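Local structure of cytochrome P450 RhF (Acinetobacter radioresistens, 6RO8) at residues 22-27 / 47-52; 123-128 / 254-259; 160-165 / 423-428. The protein holds heme as the P450 domain of a longer redox protein and probably works as a monooxygenase that oxidises substrates with activated oxygen. All coordinates share one frame; numbering follows the deposited sequence.

Contact 1. Residues 22-27 / 47-52; sequences AELQQK and KEFRAQ
Leu24 reaches across from helix 20-29 to rest on the ring of Phe49 in helix 47-52, and this pair forms the apolar centre of a helix-helix crossing near the N-terminus of the P450 fold. Helix 47-52 probably corresponds to the end of helix A of P450s, just before the first strand of the large mixed sheet. The two axes cross at -124° and come no closer than 10.9 Å, a gap that branched and aromatic side chains fill. With CG turned opposite the backbone N (chi1 -160°), both methyls of Leu24 face the other helix but separate to do different jobs. CD1 lies over one face of Phe49, 4.0 Å from the ring centroid and 17° off its normal, a CH-pi contact, and the same methyl also touches Glu48 CB. CD2 drops beside Gln52, meeting its CB at 3.8 Å. Phe49 turns its edge to the carbonyl carbon of Lys27, near CZ, while the nearest atom to CE1 is Leu24 O at 3.5 Å. The ring also stacks with Phe56 of the following strand. Toward solvent, Lys27 and Glu48 use their aliphatic stems to extend the cover and send their charges to the surface. Glu48 OE1 packs against CE of Lys27 at 3.7 Å, but NZ stays 4.2 Å from Glu48 OE2, too far for a salt bridge. Instead the ammonium makes a salt bridge one turn back in its own helix, its hydrogen bond weak, with Lys27 NZ 3.3 Å from Glu23 OE2. A water molecule links the two acidic side chains, donating to Glu23 OE2 and, at 3.3 Å, to Glu48 OE2.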
loop_
_atom_site.group_PDB
_atom_site.type_symbol
_atom_site.label_atom_id
_atom_site.label_comp_id
_atom_site.label_asym_id
_atom_site.label_seq_id
_atom_site.Cartn_x
_atom_site.Cartn_y
_atom_site.Cartn_z
ATOM N N ALA A 22 7.930 22.225 24.693
ATOM C CA ALA A 22 6.696 22.958 24.460
ATOM C C ALA A 22 6.477 23.170 22.966
ATOM O O ALA A 22 5.372 22.971 22.452
ATOM C CB ALA A 22 6.724 24.298 25.205
ATOM N N GLU A 23 7.537 23.541 22.239
ATOM C CA GLU A 23 7.386 23.740 20.806
ATOM C C GLU A 23 7.003 22.441 20.123
ATOM O O GLU A 23 6.164 22.435 19.216
ATOM C CB GLU A 23 8.670 24.304 20.206
ATOM C CG GLU A 23 8.489 24.806 18.783
ATOM C CD GLU A 23 9.743 25.422 18.214
ATOM O OE1 GLU A 23 9.893 26.663 18.296
ATOM O OE2 GLU A 23 10.579 24.656 17.693
ATOM N N LEU A 24 7.605 21.325 20.549
ATOM C CA LEU A 24 7.268 20.033 19.966
ATOM C C LEU A 24 5.789 19.707 20.162
ATOM O O LEU A 24 5.134 19.174 19.259
ATOM C CB LEU A 24 8.145 18.948 20.578
ATOM C CG LEU A 24 8.208 17.684 19.726
ATOM C CD1 LEU A 24 8.776 18.038 18.336
ATOM C CD2 LEU A 24 9.034 16.604 20.416
ATOM N N GLN A 25 5.238 20.030 21.333
ATOM C CA GLN A 25 3.833 19.722 21.567
ATOM C C GLN A 25 2.943 20.525 20.639
ATOM O O GLN A 25 1.995 19.987 20.060
ATOM C CB GLN A 25 3.476 19.972 23.026
ATOM C CG GLN A 25 4.573 19.525 23.958
ATOM C CD GLN A 25 4.056 18.977 25.260
ATOM O OE1 GLN A 25 3.524 17.865 25.310
ATOM N NE2 GLN A 25 4.214 19.749 26.331
ATOM N N GLN A 26 3.258 21.803 20.448
ATOM C CA GLN A 26 2.517 22.591 19.472
ATOM C C GLN A 26 2.681 22.029 18.057
ATOM O O GLN A 26 1.703 21.933 17.307
ATOM C CB GLN A 26 2.961 24.047 19.534
ATOM C CG GLN A 26 1.946 24.993 18.927
ATOM C CD GLN A 26 0.679 25.114 19.765
ATOM O OE1 GLN A 26 -0.383 25.496 19.257
ATOM N NE2 GLN A 26 0.784 24.788 21.056
ATOM N N LYS A 27 3.908 21.657 17.668
ATOM C CA LYS A 27 4.089 21.085 16.338
ATOM C C LYS A 27 3.256 19.823 16.185
ATOM O O LYS A 27 2.670 19.581 15.123
ATOM C CB LYS A 27 5.563 20.775 16.064
ATOM C CG LYS A 27 6.465 21.979 15.860
ATOM C CD LYS A 27 7.440 21.718 14.714
ATOM C CE LYS A 27 8.879 21.530 15.198
ATOM N NZ LYS A 27 9.678 22.796 15.134
ATOM N N LYS A 47 10.857 12.425 13.134
ATOM C CA LYS A 47 12.078 12.069 13.844
ATOM C C LYS A 47 12.129 12.691 15.245
ATOM O O LYS A 47 12.379 11.986 16.232
ATOM C CB LYS A 47 13.291 12.471 13.010
ATOM C CG LYS A 47 14.562 11.829 13.515
ATOM C CD LYS A 47 15.611 11.781 12.436
ATOM C CE LYS A 47 16.741 10.874 12.838
ATOM N NZ LYS A 47 17.875 11.022 11.890
ATOM N N GLU A 48 11.908 14.010 15.360
ATOM C CA GLU A 48 11.880 14.631 16.686
ATOM C C GLU A 48 10.868 13.939 17.586
ATOM O O GLU A 48 11.098 13.774 18.793
ATOM C CB GLU A 48 11.520 16.117 16.598
ATOM C CG GLU A 48 12.282 16.985 15.616
ATOM C CD GLU A 48 11.509 18.274 15.292
ATOM O OE1 GLU A 48 10.485 18.213 14.562
ATOM O OE2 GLU A 48 11.908 19.348 15.795
ATOM N N PHE A 49 9.731 13.538 17.013
ATOM C CA PHE A 49 8.676 12.921 17.811
ATOM C C PHE A 49 9.069 11.524 18.279
ATOM O O PHE A 49 8.788 11.155 19.426
ATOM C CB PHE A 49 7.369 12.894 17.019
ATOM C CG PHE A 49 6.794 14.259 16.759
ATOM C CD1 PHE A 49 6.016 14.890 17.721
ATOM C CD2 PHE A 49 7.040 14.914 15.559
ATOM C CE1 PHE A 49 5.480 16.148 17.485
ATOM C CE2 PHE A 49 6.504 16.181 15.316
ATOM C CZ PHE A 49 5.727 16.799 16.279
ATOM N N ARG A 50 9.714 10.726 17.414
ATOM C CA ARG A 50 10.278 9.469 17.896
ATOM C C ARG A 50 11.151 9.713 19.115
ATOM O O ARG A 50 11.127 8.931 20.073
ATOM C CB ARG A 50 11.086 8.758 16.798
ATOM C CG ARG A 50 10.243 8.225 15.663
ATOM C CD ARG A 50 10.951 7.149 14.834
ATOM N NE ARG A 50 12.117 7.626 14.088
ATOM C CZ ARG A 50 12.058 8.363 12.985
ATOM N NH1 ARG A 50 10.885 8.738 12.511
ATOM N NH2 ARG A 50 13.174 8.730 12.361
ATOM N N ALA A 51 11.875 10.825 19.118
ATOM C CA ALA A 51 12.832 11.105 20.177
ATOM C C ALA A 51 12.155 11.545 21.473
ATOM O O ALA A 51 12.441 10.988 22.538
ATOM C CB ALA A 51 13.823 12.170 19.713
ATOM N N GLN A 52 11.256 12.541 21.410
ATOM C CA GLN A 52 10.771 13.203 22.619
ATOM C C GLN A 52 9.252 13.302 22.755
ATOM O O GLN A 52 8.783 13.910 23.723
ATOM C CB GLN A 52 11.364 14.624 22.733
ATOM C CG GLN A 52 12.866 14.728 22.450
ATOM C CD GLN A 52 13.724 14.290 23.633
ATOM O OE1 GLN A 52 13.223 14.110 24.743
ATOM N NE2 GLN A 52 15.018 14.093 23.391
HETATM O O HOH W 1 10.515 21.492 17.828
#

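Contact 2. Residues 123-128 / 254-259. With HEM (protoporphyrin IX containing Fe), chain B.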
loop_
_atom_site.group_PDB
_atom_site.type_symbol
_atom_site.label_atom_id
_atom_site.label_comp_id
_atom_site.label_asym_id
_atom_site.label_seq_id
_atom_site.Cartn_x
_atom_site.Cartn_y
_atom_site.Cartn_z
ATOM N N GLU A 123 -11.129 -13.519 10.631
ATOM C CA GLU A 123 -10.309 -14.719 10.451
ATOM C C GLU A 123 -11.044 -15.841 9.718
ATOM O O GLU A 123 -10.448 -16.516 8.881
ATOM C CB GLU A 123 -9.805 -15.244 11.793
ATOM C CG GLU A 123 -8.559 -14.562 12.336
ATOM C CD GLU A 123 -7.383 -14.536 11.372
ATOM O OE1 GLU A 123 -7.401 -15.248 10.356
ATOM O OE2 GLU A 123 -6.421 -13.797 11.640
ATOM N N ARG A 124 -12.309 -16.100 10.057
ATOM C CA ARG A 124 -13.110 -17.062 9.301
ATOM C C ARG A 124 -13.045 -16.769 7.811
ATOM O O ARG A 124 -12.817 -17.674 7.005
ATOM C CB ARG A 124 -14.565 -17.033 9.762
ATOM C CG ARG A 124 -15.131 -18.368 10.139
ATOM C CD ARG A 124 -16.581 -18.221 10.525
ATOM N NE ARG A 124 -16.748 -17.752 11.892
ATOM C CZ ARG A 124 -17.817 -17.089 12.333
ATOM N NH1 ARG A 124 -18.824 -16.818 11.510
ATOM N NH2 ARG A 124 -17.894 -16.716 13.603
ATOM N N ARG A 125 -13.222 -15.504 7.427
ATOM C CA ARG A 125 -13.127 -15.128 6.019
ATOM C C ARG A 125 -11.702 -15.291 5.498
ATOM O O ARG A 125 -11.484 -15.832 4.408
ATOM C CB ARG A 125 -13.610 -13.693 5.835
ATOM C CG ARG A 125 -13.981 -13.345 4.419
ATOM C CD ARG A 125 -14.535 -11.939 4.369
ATOM N NE ARG A 125 -15.812 -11.827 5.064
ATOM C CZ ARG A 125 -16.362 -10.674 5.433
ATOM N NH1 ARG A 125 -15.739 -9.533 5.174
ATOM N NH2 ARG A 125 -17.541 -10.660 6.052
ATOM N N ARG A 126 -10.710 -14.827 6.263
ATOM C CA ARG A 126 -9.324 -15.030 5.864
ATOM C C ARG A 126 -8.987 -16.514 5.828
ATOM O O ARG A 126 -8.575 -17.042 4.787
ATOM C CB ARG A 126 -8.377 -14.285 6.810
ATOM C CG ARG A 126 -6.912 -14.515 6.457
ATOM C CD ARG A 126 -5.963 -13.583 7.191
ATOM N NE ARG A 126 -4.584 -13.809 6.747
ATOM C CZ ARG A 126 -3.611 -12.895 6.755
ATOM N NH1 ARG A 126 -3.849 -11.662 7.194
ATOM N NH2 ARG A 126 -2.392 -13.219 6.325
ATOM N N ALA A 127 -9.172 -17.209 6.964
ATOM C CA ALA A 127 -8.762 -18.609 7.075
ATOM C C ALA A 127 -9.355 -19.449 5.963
ATOM O O ALA A 127 -8.749 -20.436 5.536
ATOM C CB ALA A 127 -9.152 -19.199 8.436
ATOM N N LEU A 128 -10.514 -19.060 5.449
ATOM C CA LEU A 128 -11.160 -19.844 4.412
ATOM C C LEU A 128 -10.928 -19.265 3.017
ATOM O O LEU A 128 -11.740 -19.492 2.114
ATOM C CB LEU A 128 -12.656 -19.996 4.713
ATOM C CG LEU A 128 -13.170 -21.147 5.633
ATOM C CD1 LEU A 128 -12.870 -22.597 5.121
ATOM C CD2 LEU A 128 -12.728 -20.971 7.104
ATOM N N VAL A 254 -20.419 -16.006 5.794
ATOM C CA VAL A 254 -19.089 -15.485 6.092
ATOM C C VAL A 254 -18.600 -14.650 4.924
ATOM O O VAL A 254 -18.229 -13.483 5.082
ATOM C CB VAL A 254 -18.128 -16.653 6.385
ATOM C CG1 VAL A 254 -16.687 -16.170 6.542
ATOM C CG2 VAL A 254 -18.591 -17.417 7.613
ATOM N N VAL A 255 -18.560 -15.274 3.753
ATOM C CA VAL A 255 -18.146 -14.614 2.522
ATOM C C VAL A 255 -19.436 -14.078 1.909
ATOM O O VAL A 255 -20.102 -14.741 1.112
ATOM C CB VAL A 255 -17.391 -15.570 1.604
ATOM C CG1 VAL A 255 -17.118 -14.968 0.242
ATOM C CG2 VAL A 255 -16.098 -15.981 2.280
ATOM N N THR A 256 -19.826 -12.879 2.349
ATOM C CA THR A 256 -21.122 -12.276 2.071
ATOM C C THR A 256 -21.152 -11.626 0.695
ATOM O O THR A 256 -20.118 -11.358 0.074
ATOM C CB THR A 256 -21.449 -11.220 3.123
ATOM O OG1 THR A 256 -20.679 -10.041 2.860
ATOM C CG2 THR A 256 -21.117 -11.735 4.504
ATOM N N ASP A 257 -22.365 -11.339 0.231
ATOM C CA ASP A 257 -22.500 -10.734 -1.085
ATOM C C ASP A 257 -21.942 -9.319 -1.100
ATOM O O ASP A 257 -21.301 -8.915 -2.076
ATOM C CB ASP A 257 -23.961 -10.742 -1.532
ATOM C CG ASP A 257 -24.107 -10.625 -3.043
ATOM O OD1 ASP A 257 -23.133 -10.218 -3.727
ATOM O OD2 ASP A 257 -25.200 -10.948 -3.552
ATOM N N ASN A 258 -22.175 -8.547 -0.037
ATOM C CA ASN A 258 -21.561 -7.224 0.031
ATOM C C ASN A 258 -20.051 -7.332 0.106
ATOM O O ASN A 258 -19.332 -6.532 -0.504
ATOM C CB ASN A 258 -22.054 -6.433 1.233
ATOM C CG ASN A 258 -21.317 -5.117 1.372
ATOM O OD1 ASN A 258 -20.276 -5.029 2.055
ATOM N ND2 ASN A 258 -21.828 -4.091 0.706
ATOM N N TYR A 259 -19.547 -8.299 0.875
ATOM C CA TYR A 259 -18.107 -8.499 0.897
ATOM C C TYR A 259 -17.589 -8.759 -0.507
ATOM O O TYR A 259 -16.516 -8.277 -0.877
ATOM C CB TYR A 259 -17.716 -9.645 1.826
ATOM C CG TYR A 259 -16.311 -10.096 1.532
ATOM C CD1 TYR A 259 -15.216 -9.374 2.004
ATOM C CD2 TYR A 259 -16.075 -11.208 0.725
ATOM C CE1 TYR A 259 -13.928 -9.775 1.708
ATOM C CE2 TYR A 259 -14.810 -11.607 0.418
ATOM C CZ TYR A 259 -13.732 -10.898 0.907
ATOM O OH TYR A 259 -12.472 -11.330 0.577
HETATM C CHA HEM B . -3.172 -6.168 4.112
HETATM C CHB HEM B . 0.599 -3.510 2.560
HETATM C CHC HEM B . 0.560 -5.793 -1.749
HETATM C CHD HEM B . -3.487 -8.073 -0.323
HETATM C C1A HEM B . -2.162 -5.232 4.077
HETATM C C2A HEM B . -1.805 -4.287 5.121
HETATM C C3A HEM B . -0.776 -3.562 4.695
HETATM C C4A HEM B . -0.427 -4.000 3.354
HETATM C CMA HEM B . -0.090 -2.445 5.509
HETATM C CAA HEM B . -2.485 -4.148 6.502
HETATM C CBA HEM B . -1.631 -4.911 7.495
HETATM C CGA HEM B . -2.247 -4.916 8.867
HETATM O O1A HEM B . -3.323 -4.297 9.054
HETATM O O2A HEM B . -1.650 -5.549 9.769
HETATM C C1B HEM B . 0.968 -3.953 1.312
HETATM C C2B HEM B . 2.176 -3.571 0.605
HETATM C C3B HEM B . 2.160 -4.192 -0.599
HETATM C C4B HEM B . 0.946 -4.992 -0.683
HETATM C CMB HEM B . 3.242 -2.608 1.193
HETATM C CAB HEM B . 3.202 -4.166 -1.742
HETATM C CBB HEM B . 4.432 -3.657 -1.654
HETATM C C1C HEM B . -0.545 -6.616 -1.749
HETATM C C2C HEM B . -1.013 -7.474 -2.824
HETATM C C3C HEM B . -2.135 -8.097 -2.395
HETATM C C4C HEM B . -2.405 -7.656 -1.056
HETATM C CMC HEM B . -0.300 -7.612 -4.187
HETATM C CAC HEM B . -3.077 -9.122 -3.085
HETATM C CBC HEM B . -2.895 -9.540 -4.339
HETATM C C1D HEM B . -3.777 -7.748 0.979
HETATM C C2D HEM B . -4.911 -8.226 1.735
HETATM C C3D HEM B . -4.826 -7.716 2.958
HETATM C C4D HEM B . -3.629 -6.885 3.030
HETATM C CMD HEM B . -6.033 -9.159 1.228
HETATM C CAD HEM B . -5.865 -7.963 4.076
HETATM C CBD HEM B . -5.550 -9.210 4.890
HETATM C CGD HEM B . -6.289 -9.138 6.207
HETATM O O1D HEM B . -7.020 -8.148 6.423
HETATM O O2D HEM B . -6.151 -10.056 7.053
HETATM N NA HEM B . -1.309 -5.014 3.015
HETATM N NB HEM B . 0.248 -4.815 0.498
HETATM N NC HEM B . -1.428 -6.758 -0.692
HETATM N ND HEM B . -3.014 -6.935 1.802
HETATM FE FE HEM B . -1.371 -5.900 1.125
HETATM O O HOH W 2 -2.857 -4.260 0.491
#
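Val254 and Arg125 join the turn leading into helix 257-270, the first part of the long central helix of P450s, to helix 121-127, which matches their helix C. Val254 uses both methyls and its carbonyl: CG2 presses on Arg124 CD at 3.6 Å, CG1 lies on the backbone of Arg125, and the carbonyl turns to the guanidinium. Arg125 NE donates to Val254 O at 2.9 Å, from above the carbonyl plane, and NH2 adds a weak bond to the same oxygen. Val255 follows, its CG2 against the aliphatic stem of Arg125. Thr256 is the N-cap, a place suited to a short hydroxyl: Tyr259 N donates to Thr256 OG1 at 2.9 Å (N-H...O 158°). Tyr259 then offers a broad ring face, over whose centre Arg125 CD sits 3.5 Å from the centroid, a CH-pi contact. With Glu116 salt-bridged to NH1, the buried guanidinium of Arg125 is held on several sides. The next arginine leaves this contact for the heme. Extended from CG to NE, Arg126 meets one propionate through its guanidinium edge, NH1 donating to O2D of the heme at 2.8 Å.

Contact 3. Residues 160-165 / 423-428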
loop_
_atom_site.group_PDB
_atom_site.type_symbol
_atom_site.label_atom_id
_atom_site.label_comp_id
_atom_site.label_asym_id
_atom_site.label_seq_id
_atom_site.Cartn_x
_atom_site.Cartn_y
_atom_site.Cartn_z
ATOM N N ARG A 160 16.923 6.649 -22.731
ATOM C CA ARG A 160 16.300 6.962 -21.461
ATOM C C ARG A 160 14.880 6.427 -21.482
ATOM O O ARG A 160 14.366 6.022 -22.528
ATOM C CB ARG A 160 16.273 8.475 -21.188
ATOM C CG ARG A 160 17.634 9.132 -21.085
ATOM C CD ARG A 160 17.566 10.435 -20.299
ATOM N NE ARG A 160 17.700 11.592 -21.173
ATOM C CZ ARG A 160 16.687 12.150 -21.826
ATOM N NH1 ARG A 160 15.460 11.655 -21.692
ATOM N NH2 ARG A 160 16.899 13.203 -22.610
ATOM N N ALA A 161 14.241 6.454 -20.316
ATOM C CA ALA A 161 12.853 6.037 -20.181
ATOM C C ALA A 161 12.384 6.441 -18.795
ATOM O O ALA A 161 13.193 6.711 -17.904
ATOM C CB ALA A 161 12.679 4.527 -20.387
ATOM N N ASP A 162 11.070 6.514 -18.633
ATOM C CA ASP A 162 10.453 6.680 -17.322
ATOM C C ASP A 162 9.909 5.298 -16.983
ATOM O O ASP A 162 8.886 4.870 -17.528
ATOM C CB ASP A 162 9.388 7.776 -17.356
ATOM C CG ASP A 162 8.345 7.646 -16.260
ATOM O OD1 ASP A 162 8.627 7.088 -15.175
ATOM O OD2 ASP A 162 7.217 8.105 -16.506
ATOM N N LEU A 163 10.629 4.583 -16.110
ATOM C CA LEU A 163 10.266 3.202 -15.818
ATOM C C LEU A 163 8.827 3.089 -15.347
ATOM O O LEU A 163 8.187 2.056 -15.578
ATOM C CB LEU A 163 11.201 2.607 -14.768
ATOM C CG LEU A 163 12.675 2.583 -15.174
ATOM C CD1 LEU A 163 13.563 1.870 -14.148
ATOM C CD2 LEU A 163 12.871 2.003 -16.579
ATOM N N VAL A 164 8.305 4.122 -14.676
ATOM C CA VAL A 164 6.914 4.071 -14.228
ATOM C C VAL A 164 6.000 3.830 -15.421
ATOM O O VAL A 164 5.218 2.871 -15.449
ATOM C CB VAL A 164 6.528 5.360 -13.476
ATOM C CG1 VAL A 164 5.029 5.371 -13.204
ATOM C CG2 VAL A 164 7.306 5.487 -12.170
ATOM N N GLN A 165 6.127 4.671 -16.444
ATOM C CA GLN A 165 5.272 4.560 -17.617
ATOM C C GLN A 165 5.626 3.373 -18.505
ATOM O O GLN A 165 4.738 2.844 -19.178
ATOM C CB GLN A 165 5.306 5.862 -18.420
ATOM C CG GLN A 165 3.991 6.148 -19.139
ATOM C CD GLN A 165 2.756 5.934 -18.252
ATOM O OE1 GLN A 165 1.791 5.272 -18.663
ATOM N NE2 GLN A 165 2.782 6.497 -17.031
ATOM N N PRO A 423 7.072 7.641 -6.187
ATOM C CA PRO A 423 7.236 8.754 -7.128
ATOM C C PRO A 423 6.380 8.534 -8.369
ATOM O O PRO A 423 6.212 7.406 -8.836
ATOM C CB PRO A 423 8.729 8.711 -7.461
ATOM C CG PRO A 423 9.079 7.227 -7.342
ATOM C CD PRO A 423 8.166 6.653 -6.270
ATOM N N GLU A 424 5.827 9.629 -8.903
ATOM C CA GLU A 424 4.963 9.515 -10.078
ATOM C C GLU A 424 5.757 9.145 -11.329
ATOM O O GLU A 424 5.256 8.423 -12.199
ATOM C CB GLU A 424 4.201 10.818 -10.294
ATOM C CG GLU A 424 3.648 11.344 -9.014
ATOM C CD GLU A 424 2.377 12.118 -9.198
ATOM O OE1 GLU A 424 2.407 13.351 -8.995
ATOM O OE2 GLU A 424 1.354 11.489 -9.539
ATOM N N ALA A 425 6.987 9.636 -11.440
ATOM C CA ALA A 425 7.880 9.271 -12.522
ATOM C C ALA A 425 9.188 8.745 -11.946
ATOM O O ALA A 425 9.553 9.047 -10.803
ATOM C CB ALA A 425 8.148 10.467 -13.445
ATOM N N LEU A 426 9.893 7.938 -12.750
ATOM C CA LEU A 426 11.219 7.422 -12.401
ATOM C C LEU A 426 12.087 7.513 -13.664
ATOM O O LEU A 426 12.255 6.539 -14.401
ATOM C CB LEU A 426 11.141 5.991 -11.857
ATOM C CG LEU A 426 12.373 5.533 -11.065
ATOM C CD1 LEU A 426 12.560 6.343 -9.779
ATOM C CD2 LEU A 426 12.351 4.036 -10.766
ATOM N N TRP A 427 12.644 8.695 -13.917
ATOM C CA TRP A 427 13.419 8.919 -15.133
ATOM C C TRP A 427 14.847 8.398 -14.979
ATOM O O TRP A 427 15.500 8.587 -13.949
ATOM C CB TRP A 427 13.406 10.404 -15.505
ATOM C CG TRP A 427 12.202 10.734 -16.321
ATOM C CD1 TRP A 427 11.086 11.397 -15.909
ATOM C CD2 TRP A 427 11.969 10.368 -17.689
ATOM N NE1 TRP A 427 10.176 11.480 -16.941
ATOM C CE2 TRP A 427 10.700 10.859 -18.044
ATOM C CE3 TRP A 427 12.719 9.690 -18.650
ATOM C CZ2 TRP A 427 10.164 10.684 -19.313
ATOM C CZ3 TRP A 427 12.182 9.511 -19.908
ATOM C CH2 TRP A 427 10.919 10.006 -20.229
ATOM N N THR A 428 15.335 7.757 -16.028
ATOM C CA THR A 428 16.441 6.825 -15.893
ATOM C C THR A 428 17.112 6.639 -17.249
ATOM O O THR A 428 16.451 6.715 -18.289
ATOM C CB THR A 428 15.915 5.506 -15.323
ATOM O OG1 THR A 428 16.954 4.529 -15.308
ATOM C CG2 THR A 428 14.803 5.009 -16.163
#
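Ala161 and Thr428 pair as antiparallel neighbours in the small sheet, usually called β3, that joins an early strand, 160-162, to two near the C-terminus. Each backbone serves the other: Ala161 N donates to Thr428 O at 3.0 Å, almost straight along the carbonyl, while the return bond from Thr428 N to Ala161 O is weak. The next pair, Asp162 with Trp427, is of the non-hydrogen-bonded kind, so Trp427 N looks the other way and is taken by Gln410. Beyond it the strand on one side gives way to a helix, and Asp162 bridges the change. With CG opposite its backbone N (chi1 157°), its carboxylate swings over to the partner chain, where Leu426 N donates to Asp162 OD1 at 2.9 Å in a nearly linear bond (174°), arriving from above the carboxylate plane. The same oxygen caps helix 163-168 through a weaker bond from Val164 N. An aspartate suits an N-cap because its short side chain can reach back to helix N-H groups. Leu163 N is satisfied in turn by Leu426 O at 3.1 Å. Thr428 turns OG1 to Lys406 O of the third strand and leaves CG2 to pack on Leu163. Apolar groups cover the rest: Val164 CG2 meets Leu426 CB at 3.9 Å, and the six-membered ring of Trp427 lies over Asp162 CB, 3.6 Å from centroid to carbon, a CH-pi contact. Two N-H donors on one carboxylate oxygen, at the positive end of a helix dipole, would probably stabilise the anionic form of Asp162. One carboxylate oxygen thus holds the partner chain and caps the helix, helping the Leu163-Leu426 backbone bond carry the bonding beyond the last strand pair.

How the contacts relate
The three contacts lie far apart, with centres 36 to 42 Å from one another and no touching atoms. Contact 1 is closed within the first part of the chain, near the large mixed sheet. Contacts 2 and 3 interleave: 123-128, 160-165, 254-259 and 423-428 follow in that order, so the chain passes back and forth between opposite sides of its centre. The long central helix, running as helices 257-270 and 273-288, links the two, since contact 2 holds its start, while Pro423 and Leu426 of contact 3 pack on its later part. Contact 2 alone reaches the heme; contact 1 joins near neighbours in the chain, contact 3 its early and late parts.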